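Local atomic coordinates of alternansucrase (Leuconostoc mesenteroides, PDB entry 6HVG), a protein that is a large multidomain enzyme of glycosyl hydrolase family 70, joining a TIM-barrel-type catalytic domain to choline-binding-type repeats. Residues L705-L715 / R724-A735; Y905-I913 / L930-Q939. One frame throughout, in Å; residues are numbered along the deposited sequence.

Interaction 1: L705-L715 / R724-A735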
# COMPACT_ATOMS: atom_id res chain seq x y z
N LEU A 705 -16.05 27.51 3.16
CA LEU A 705 -15.78 28.94 3.31
C LEU A 705 -14.43 29.22 3.97
O LEU A 705 -13.77 30.19 3.58
CB LEU A 705 -16.90 29.61 4.12
CG LEU A 705 -18.33 29.51 3.57
CD1 LEU A 705 -19.32 30.26 4.44
CD2 LEU A 705 -18.42 30.04 2.15
N ASP A 706 -14.04 28.42 4.97
CA ASP A 706 -12.83 28.62 5.76
C ASP A 706 -12.89 30.03 6.36
O ASP A 706 -12.07 30.89 6.04
CB ASP A 706 -11.59 28.39 4.89
CG ASP A 706 -10.27 28.56 5.65
OD1 ASP A 706 -10.21 28.23 6.85
OD2 ASP A 706 -9.27 29.00 5.03
N THR A 707 -13.90 30.27 7.19
CA THR A 707 -14.11 31.61 7.76
C THR A 707 -12.97 32.07 8.65
O THR A 707 -12.71 33.26 8.78
CB THR A 707 -15.44 31.69 8.54
OG1 THR A 707 -15.49 30.65 9.52
CG2 THR A 707 -16.62 31.51 7.59
N GLY A 708 -12.26 31.10 9.23
CA GLY A 708 -11.04 31.38 9.97
C GLY A 708 -10.05 32.24 9.21
O GLY A 708 -9.17 32.83 9.81
N TYR A 709 -10.18 32.26 7.89
CA TYR A 709 -9.36 33.11 7.06
C TYR A 709 -9.40 34.53 7.59
O TYR A 709 -8.37 35.17 7.72
CB TYR A 709 -9.86 33.05 5.61
CG TYR A 709 -9.13 33.99 4.67
CD1 TYR A 709 -7.87 33.68 4.20
CD2 TYR A 709 -9.70 35.19 4.25
CE1 TYR A 709 -7.19 34.52 3.34
CE2 TYR A 709 -9.02 36.05 3.40
CZ TYR A 709 -7.77 35.71 2.95
OH TYR A 709 -7.09 36.56 2.12
N TYR A 710 -10.60 34.99 7.93
CA TYR A 710 -10.82 36.34 8.50
C TYR A 710 -10.76 36.26 10.03
O TYR A 710 -11.16 35.25 10.61
CB TYR A 710 -12.18 36.90 8.06
CG TYR A 710 -12.25 37.31 6.61
CD1 TYR A 710 -11.47 38.36 6.12
CD2 TYR A 710 -13.11 36.65 5.73
CE1 TYR A 710 -11.52 38.73 4.77
CE2 TYR A 710 -13.18 37.01 4.39
CZ TYR A 710 -12.38 38.05 3.90
OH TYR A 710 -12.47 38.40 2.55
N LEU A 711 -10.28 37.33 10.66
CA LEU A 711 -10.31 37.42 12.13
C LEU A 711 -11.75 37.37 12.63
O LEU A 711 -12.58 38.13 12.15
CB LEU A 711 -9.64 38.71 12.61
CG LEU A 711 -8.12 38.68 12.78
CD1 LEU A 711 -7.55 40.06 13.11
CD2 LEU A 711 -7.71 37.66 13.84
N ASN A 712 -12.03 36.47 13.59
CA ASN A 712 -13.37 36.31 14.20
C ASN A 712 -14.48 35.97 13.18
O ASN A 712 -15.66 36.33 13.34
CB ASN A 712 -13.80 37.58 14.99
CG ASN A 712 -12.97 37.82 16.26
OD1 ASN A 712 -12.26 36.93 16.76
ND2 ASN A 712 -13.07 39.05 16.78
N GLY A 713 -14.10 35.26 12.13
CA GLY A 713 -15.04 35.00 11.07
C GLY A 713 -15.90 36.23 10.88
O GLY A 713 -17.10 36.10 10.75
N ASP A 714 -15.29 37.41 10.88
CA ASP A 714 -16.03 38.64 10.74
C ASP A 714 -16.27 38.85 9.25
O ASP A 714 -15.52 39.55 8.54
CB ASP A 714 -15.29 39.82 11.37
CG ASP A 714 -16.23 40.76 12.11
OD1 ASP A 714 -17.37 41.00 11.63
OD2 ASP A 714 -15.84 41.25 13.19
N LEU A 715 -17.32 38.21 8.78
CA LEU A 715 -17.76 38.35 7.41
C LEU A 715 -18.31 39.75 7.28
O LEU A 715 -18.35 40.32 6.21
CB LEU A 715 -18.82 37.29 7.09
CG LEU A 715 -18.38 35.86 7.40
CD1 LEU A 715 -19.36 34.83 6.85
CD2 LEU A 715 -16.99 35.60 6.85
N ARG A 724 -2.04 32.72 11.29
CA ARG A 724 -2.72 31.47 11.61
C ARG A 724 -1.70 30.34 11.50
O ARG A 724 -0.69 30.52 10.82
CB ARG A 724 -3.86 31.17 10.61
CG ARG A 724 -4.89 32.27 10.42
CD ARG A 724 -5.79 31.93 9.24
NE ARG A 724 -6.64 30.76 9.49
CZ ARG A 724 -7.17 29.98 8.55
NH1 ARG A 724 -6.96 30.20 7.26
NH2 ARG A 724 -7.93 28.96 8.91
N PRO A 725 -1.98 29.18 12.14
CA PRO A 725 -1.10 27.99 12.04
C PRO A 725 -1.06 27.23 10.67
O PRO A 725 -1.26 26.01 10.64
CB PRO A 725 -1.61 27.09 13.20
CG PRO A 725 -2.91 27.69 13.68
CD PRO A 725 -2.87 29.14 13.32
N ASN A 726 -0.76 27.94 9.57
CA ASN A 726 -0.58 27.32 8.24
C ASN A 726 -1.75 26.38 7.85
O ASN A 726 -1.54 25.22 7.47
CB ASN A 726 0.75 26.53 8.20
N SER A 727 -2.98 26.86 7.99
CA SER A 727 -4.17 26.04 7.80
C SER A 727 -5.18 26.64 6.80
O SER A 727 -5.01 27.73 6.24
CB SER A 727 -4.83 25.81 9.17
OG SER A 727 -4.72 26.97 10.00
N GLY A 728 -6.22 25.85 6.55
CA GLY A 728 -7.35 26.30 5.75
C GLY A 728 -7.13 26.08 4.26
O GLY A 728 -6.12 25.52 3.83
N THR A 729 -8.07 26.60 3.49
CA THR A 729 -8.14 26.30 2.08
C THR A 729 -7.16 27.27 1.42
O THR A 729 -6.92 28.36 1.94
CB THR A 729 -9.58 26.45 1.53
OG1 THR A 729 -9.70 25.70 0.33
CG2 THR A 729 -9.93 27.93 1.23
N LEU A 730 -6.61 26.85 0.29
CA LEU A 730 -5.54 27.61 -0.38
C LEU A 730 -5.96 28.98 -0.88
O LEU A 730 -5.17 29.93 -0.83
CB LEU A 730 -5.04 26.79 -1.55
CG LEU A 730 -4.01 27.43 -2.46
CD1 LEU A 730 -2.71 27.64 -1.71
CD2 LEU A 730 -3.77 26.57 -3.70
N VAL A 731 -7.20 29.09 -1.35
CA VAL A 731 -7.74 30.34 -1.88
C VAL A 731 -9.07 30.65 -1.21
O VAL A 731 -10.04 29.88 -1.36
CB VAL A 731 -7.94 30.25 -3.41
CG1 VAL A 731 -8.63 31.50 -3.96
CG2 VAL A 731 -6.62 30.01 -4.11
N ASN A 732 -9.16 31.77 -0.50
CA ASN A 732 -10.44 32.14 0.08
C ASN A 732 -11.37 32.68 -1.00
O ASN A 732 -10.96 33.46 -1.87
CB ASN A 732 -10.32 33.16 1.21
CG ASN A 732 -11.55 33.14 2.13
OD1 ASN A 732 -12.52 33.87 1.90
ND2 ASN A 732 -11.52 32.29 3.12
N ARG A 733 -12.63 32.26 -0.93
CA ARG A 733 -13.61 32.62 -1.92
C ARG A 733 -14.88 33.21 -1.32
O ARG A 733 -15.89 33.36 -2.00
CB ARG A 733 -13.93 31.38 -2.74
CG ARG A 733 -12.78 30.94 -3.63
CD ARG A 733 -13.14 29.74 -4.46
NE ARG A 733 -12.04 29.35 -5.34
CZ ARG A 733 -11.06 28.50 -5.02
NH1 ARG A 733 -11.01 27.92 -3.83
NH2 ARG A 733 -10.11 28.24 -5.90
N ILE A 734 -14.81 33.61 -0.05
CA ILE A 734 -15.96 34.23 0.62
C ILE A 734 -16.28 35.55 -0.04
O ILE A 734 -17.44 35.82 -0.37
CB ILE A 734 -15.69 34.46 2.11
CG1 ILE A 734 -15.65 33.10 2.84
CG2 ILE A 734 -16.73 35.38 2.73
CD1 ILE A 734 -15.14 33.16 4.27
N ALA A 735 -15.25 36.38 -0.24
CA ALA A 735 -15.39 37.62 -1.01
C ALA A 735 -14.10 37.90 -1.77
O ALA A 735 -13.32 38.77 -1.39
CB ALA A 735 -15.74 38.78 -0.11
O HOH W 1 -13.54 30.62 1.02
O HOH W 2 -8.92 30.82 3.18
O HOH W 3 -12.44 36.26 0.58
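D706 reaches from 705-715 into the bend of 724-735, and each part of its side chain has a neighbour there. CB lies 4.0 Å from T729 CG2; beyond it, CG sits 3.7 Å from the CA of G728, whose positive phi (87°) is a backbone shape that favours glycine. The carboxylate then splits its work. OD1 uses its syn lone pair for the salt bridge with R724, whose NH2 is 3.2 Å away, while NH1 adds a weak bond to OD2. OD2 also accepts from the backbone, with T729 N 3.1 Å off and well above the carboxylate plane, and a water that bridges to N732 ND2 donates to it as well. The anion thus gathers donors from R724, from the backbone of T729 and from a water. That loop is the long connection between helix 681-692 and strand 735-736, an excursion from the circularly permuted (β/α)8 barrel of this family. Further along it, N732 lies over one face of the Y709 ring, a CH-pi contact with CB 3.6 Å from the ring centroid and only 7° off the normal. Its amide is stacked on the ring, the planes 18° apart. With CG anti to the backbone N (chi1 -159°), the amide also turns OD1 back to accept from I734 N at 3.0 Å, an Asx turn for which asparagine is well suited. I734 is the apolar partner: CG1 packs on L705 CB at 3.9 Å, CD1 meets L715 CD2, and CB approaches the edge of the Y710 ring.

Interaction 2: Y905-I913 / L930-Q939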
# COMPACT_ATOMS: atom_id res chain seq x y z
N TYR A 905 -19.90 42.50 -19.04
CA TYR A 905 -20.38 41.96 -17.77
C TYR A 905 -21.87 41.68 -17.65
O TYR A 905 -22.27 40.75 -16.93
CB TYR A 905 -19.97 42.88 -16.61
CG TYR A 905 -20.76 44.16 -16.47
CD1 TYR A 905 -20.36 45.32 -17.12
CD2 TYR A 905 -21.89 44.22 -15.67
CE1 TYR A 905 -21.06 46.51 -16.99
CE2 TYR A 905 -22.60 45.41 -15.53
CZ TYR A 905 -22.19 46.55 -16.20
OH TYR A 905 -22.87 47.74 -16.07
N LYS A 906 -22.70 42.48 -18.31
CA LYS A 906 -24.15 42.44 -18.08
C LYS A 906 -24.78 41.07 -18.35
O LYS A 906 -25.66 40.64 -17.60
CB LYS A 906 -24.89 43.55 -18.85
CG LYS A 906 -25.33 44.74 -17.98
CD LYS A 906 -26.63 44.42 -17.23
CE LYS A 906 -27.32 45.62 -16.58
NZ LYS A 906 -26.67 46.09 -15.32
N ASN A 907 -24.32 40.39 -19.40
CA ASN A 907 -24.85 39.07 -19.73
C ASN A 907 -23.98 37.91 -19.26
O ASN A 907 -24.19 36.77 -19.67
CB ASN A 907 -25.14 39.01 -21.22
CG ASN A 907 -26.14 40.07 -21.64
OD1 ASN A 907 -25.81 40.99 -22.38
ND2 ASN A 907 -27.37 39.97 -21.13
N GLN A 908 -23.02 38.21 -18.40
CA GLN A 908 -22.09 37.22 -17.86
C GLN A 908 -22.42 37.02 -16.36
O GLN A 908 -23.39 37.59 -15.86
CB GLN A 908 -20.65 37.70 -18.04
CG GLN A 908 -20.19 37.69 -19.47
CD GLN A 908 -18.79 38.22 -19.67
OE1 GLN A 908 -18.11 38.62 -18.73
NE2 GLN A 908 -18.33 38.19 -20.91
N GLY A 909 -21.63 36.20 -15.67
CA GLY A 909 -21.86 35.86 -14.29
C GLY A 909 -22.73 34.62 -14.17
O GLY A 909 -23.41 34.24 -15.11
N ILE A 910 -22.69 33.99 -13.00
CA ILE A 910 -23.39 32.74 -12.77
C ILE A 910 -23.73 32.59 -11.28
O ILE A 910 -23.06 33.17 -10.44
CB ILE A 910 -22.53 31.55 -13.26
CG1 ILE A 910 -23.33 30.25 -13.27
CG2 ILE A 910 -21.30 31.37 -12.39
CD1 ILE A 910 -22.67 29.13 -14.09
N GLY A 911 -24.79 31.84 -10.98
CA GLY A 911 -25.21 31.60 -9.61
C GLY A 911 -25.32 30.11 -9.34
O GLY A 911 -25.98 29.39 -10.10
N VAL A 912 -24.65 29.64 -8.30
CA VAL A 912 -24.66 28.22 -7.95
C VAL A 912 -25.14 28.01 -6.51
O VAL A 912 -24.65 28.67 -5.58
CB VAL A 912 -23.30 27.59 -8.13
CG1 VAL A 912 -23.35 26.10 -7.81
CG2 VAL A 912 -22.83 27.82 -9.55
N ILE A 913 -26.13 27.13 -6.36
CA ILE A 913 -26.67 26.71 -5.08
C ILE A 913 -26.48 25.21 -4.96
O ILE A 913 -26.89 24.46 -5.85
CB ILE A 913 -28.17 27.04 -4.97
CG1 ILE A 913 -28.41 28.52 -5.28
CG2 ILE A 913 -28.67 26.70 -3.57
CD1 ILE A 913 -29.87 28.85 -5.49
N LEU A 930 -29.53 34.31 -3.69
CA LEU A 930 -28.30 34.47 -4.47
C LEU A 930 -28.04 35.94 -4.72
O LEU A 930 -28.75 36.57 -5.48
CB LEU A 930 -28.44 33.77 -5.82
CG LEU A 930 -28.24 32.26 -5.91
CD1 LEU A 930 -28.53 31.80 -7.32
CD2 LEU A 930 -26.84 31.85 -5.51
N HIS A 931 -27.01 36.50 -4.11
CA HIS A 931 -26.68 37.90 -4.34
C HIS A 931 -25.86 38.02 -5.64
O HIS A 931 -24.63 38.07 -5.64
CB HIS A 931 -25.92 38.50 -3.13
CG HIS A 931 -26.66 38.38 -1.84
ND1 HIS A 931 -26.49 37.31 -0.99
CD2 HIS A 931 -27.57 39.19 -1.26
CE1 HIS A 931 -27.27 37.46 0.06
NE2 HIS A 931 -27.94 38.59 -0.08
N MET A 932 -26.59 38.08 -6.75
CA MET A 932 -26.01 38.21 -8.08
C MET A 932 -25.28 39.53 -8.29
O MET A 932 -24.53 39.67 -9.25
CB MET A 932 -27.10 38.11 -9.14
CG MET A 932 -27.78 36.75 -9.23
SD MET A 932 -26.67 35.48 -9.87
CE MET A 932 -26.30 34.63 -8.39
N GLY A 933 -25.56 40.52 -7.44
CA GLY A 933 -24.78 41.74 -7.38
C GLY A 933 -25.48 42.96 -7.92
O GLY A 933 -26.35 42.87 -8.76
N LYS A 934 -25.03 44.12 -7.47
CA LYS A 934 -25.60 45.42 -7.84
C LYS A 934 -25.25 45.84 -9.28
O LYS A 934 -25.73 46.87 -9.77
CB LYS A 934 -25.14 46.48 -6.82
CG LYS A 934 -25.55 46.10 -5.39
CD LYS A 934 -26.10 47.25 -4.55
CE LYS A 934 -27.13 46.78 -3.52
NZ LYS A 934 -26.50 45.92 -2.48
N ALA A 935 -24.41 45.07 -9.95
CA ALA A 935 -24.23 45.17 -11.39
C ALA A 935 -25.33 44.46 -12.17
O ALA A 935 -25.37 44.57 -13.38
CB ALA A 935 -22.86 44.63 -11.79
N HIS A 936 -26.23 43.75 -11.48
CA HIS A 936 -27.32 43.04 -12.13
C HIS A 936 -28.68 43.32 -11.50
O HIS A 936 -29.43 42.39 -11.22
CB HIS A 936 -27.05 41.54 -12.09
CG HIS A 936 -25.81 41.14 -12.81
ND1 HIS A 936 -25.83 40.72 -14.12
CD2 HIS A 936 -24.52 41.12 -12.43
CE1 HIS A 936 -24.60 40.45 -14.51
NE2 HIS A 936 -23.79 40.67 -13.49
N LYS A 937 -28.99 44.61 -11.32
CA LYS A 937 -30.28 45.00 -10.77
C LYS A 937 -31.36 44.73 -11.79
O LYS A 937 -31.17 44.96 -12.99
CB LYS A 937 -30.32 46.49 -10.38
CG LYS A 937 -29.19 46.95 -9.48
CD LYS A 937 -29.32 48.42 -9.10
CE LYS A 937 -28.26 48.82 -8.09
NZ LYS A 937 -28.05 50.28 -8.01
N ASN A 938 -32.49 44.20 -11.30
CA ASN A 938 -33.73 44.03 -12.10
C ASN A 938 -33.62 43.11 -13.33
O ASN A 938 -34.52 43.01 -14.13
CB ASN A 938 -34.26 45.40 -12.49
CG ASN A 938 -34.50 46.28 -11.27
OD1 ASN A 938 -33.90 47.36 -11.14
ND2 ASN A 938 -35.33 45.81 -10.34
N GLN A 939 -32.51 42.38 -13.42
CA GLN A 939 -32.22 41.53 -14.56
C GLN A 939 -32.96 40.19 -14.50
O GLN A 939 -33.22 39.66 -13.43
CB GLN A 939 -30.72 41.27 -14.60
CG GLN A 939 -30.24 40.54 -15.84
CD GLN A 939 -28.82 40.89 -16.20
OE1 GLN A 939 -28.13 41.60 -15.46
NE2 GLN A 939 -28.36 40.39 -17.33
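The two segments pass in opposite senses, with K906 CA 6.8 Å from H936 CA and G911 CA 6.6 Å from L930 CA, and side chains rather than paired backbones provide the hydrogen bonds between them. At one end Q939, extended beyond CG, brings NE2 to within 2.7 Å of K906 O, in the plane of its own amide and above that of the carbonyl. The other half of the amide is used too: OE1 accepts from H936 ND1 at 2.8 Å. A glutamine suits the spot because it donates and accepts at once, and these two bonds fix which way the amide is turned. The imidazole points its CE1 edge at the carbonyl oxygens of Y905 and K906, the latter 3.3 Å from CE1. With NE2 bonded to F886 O, the acceptors round the ring would tend to favour its protonation, an effect the nearby K906 ammonium probably offsets in part. K906, its chain bent at chi2 and chi4, curls round to place NZ 2.8 Å from A935 O, which also lies at the edge of the Y905 ring. A935 CB, small enough to sit close beside that ring, is 3.8 Å from Y905 CE2. At the other end the contact is apolar. M932 CE rests 3.4 Å from G911 CA, the glycine having no side chain to keep the methyl off, and L930 CD2 packs on I913 CG1. L930 and M932 also touch strand 881-885, which together with strand 1003-1009 flanks strand 910-915 in the large antiparallel sheet, whereas strand 927-931 pairs with 971-975 in a separate two-stranded sheet.

How the interactions relate
Interaction 1 and interaction 2 are joined through one antiparallel sheet rather than by touching: their centres are 24 Å apart and their nearest atoms about 9 Å. Strand 735-736, which starts at the end of 724-735, pairs with 862-866; that strand pairs with 881-885, and 881-885 with 910-915, the strand of interaction 2. The first contact thus lies where a barrel loop enters the sheet, the second where a chain segment packs across it, an arrangement consistent with the β-rich domain beside the barrel in this family. Neither supplies a ligand to the calcium ion, which is bound by E575, D581, N625 and D1159.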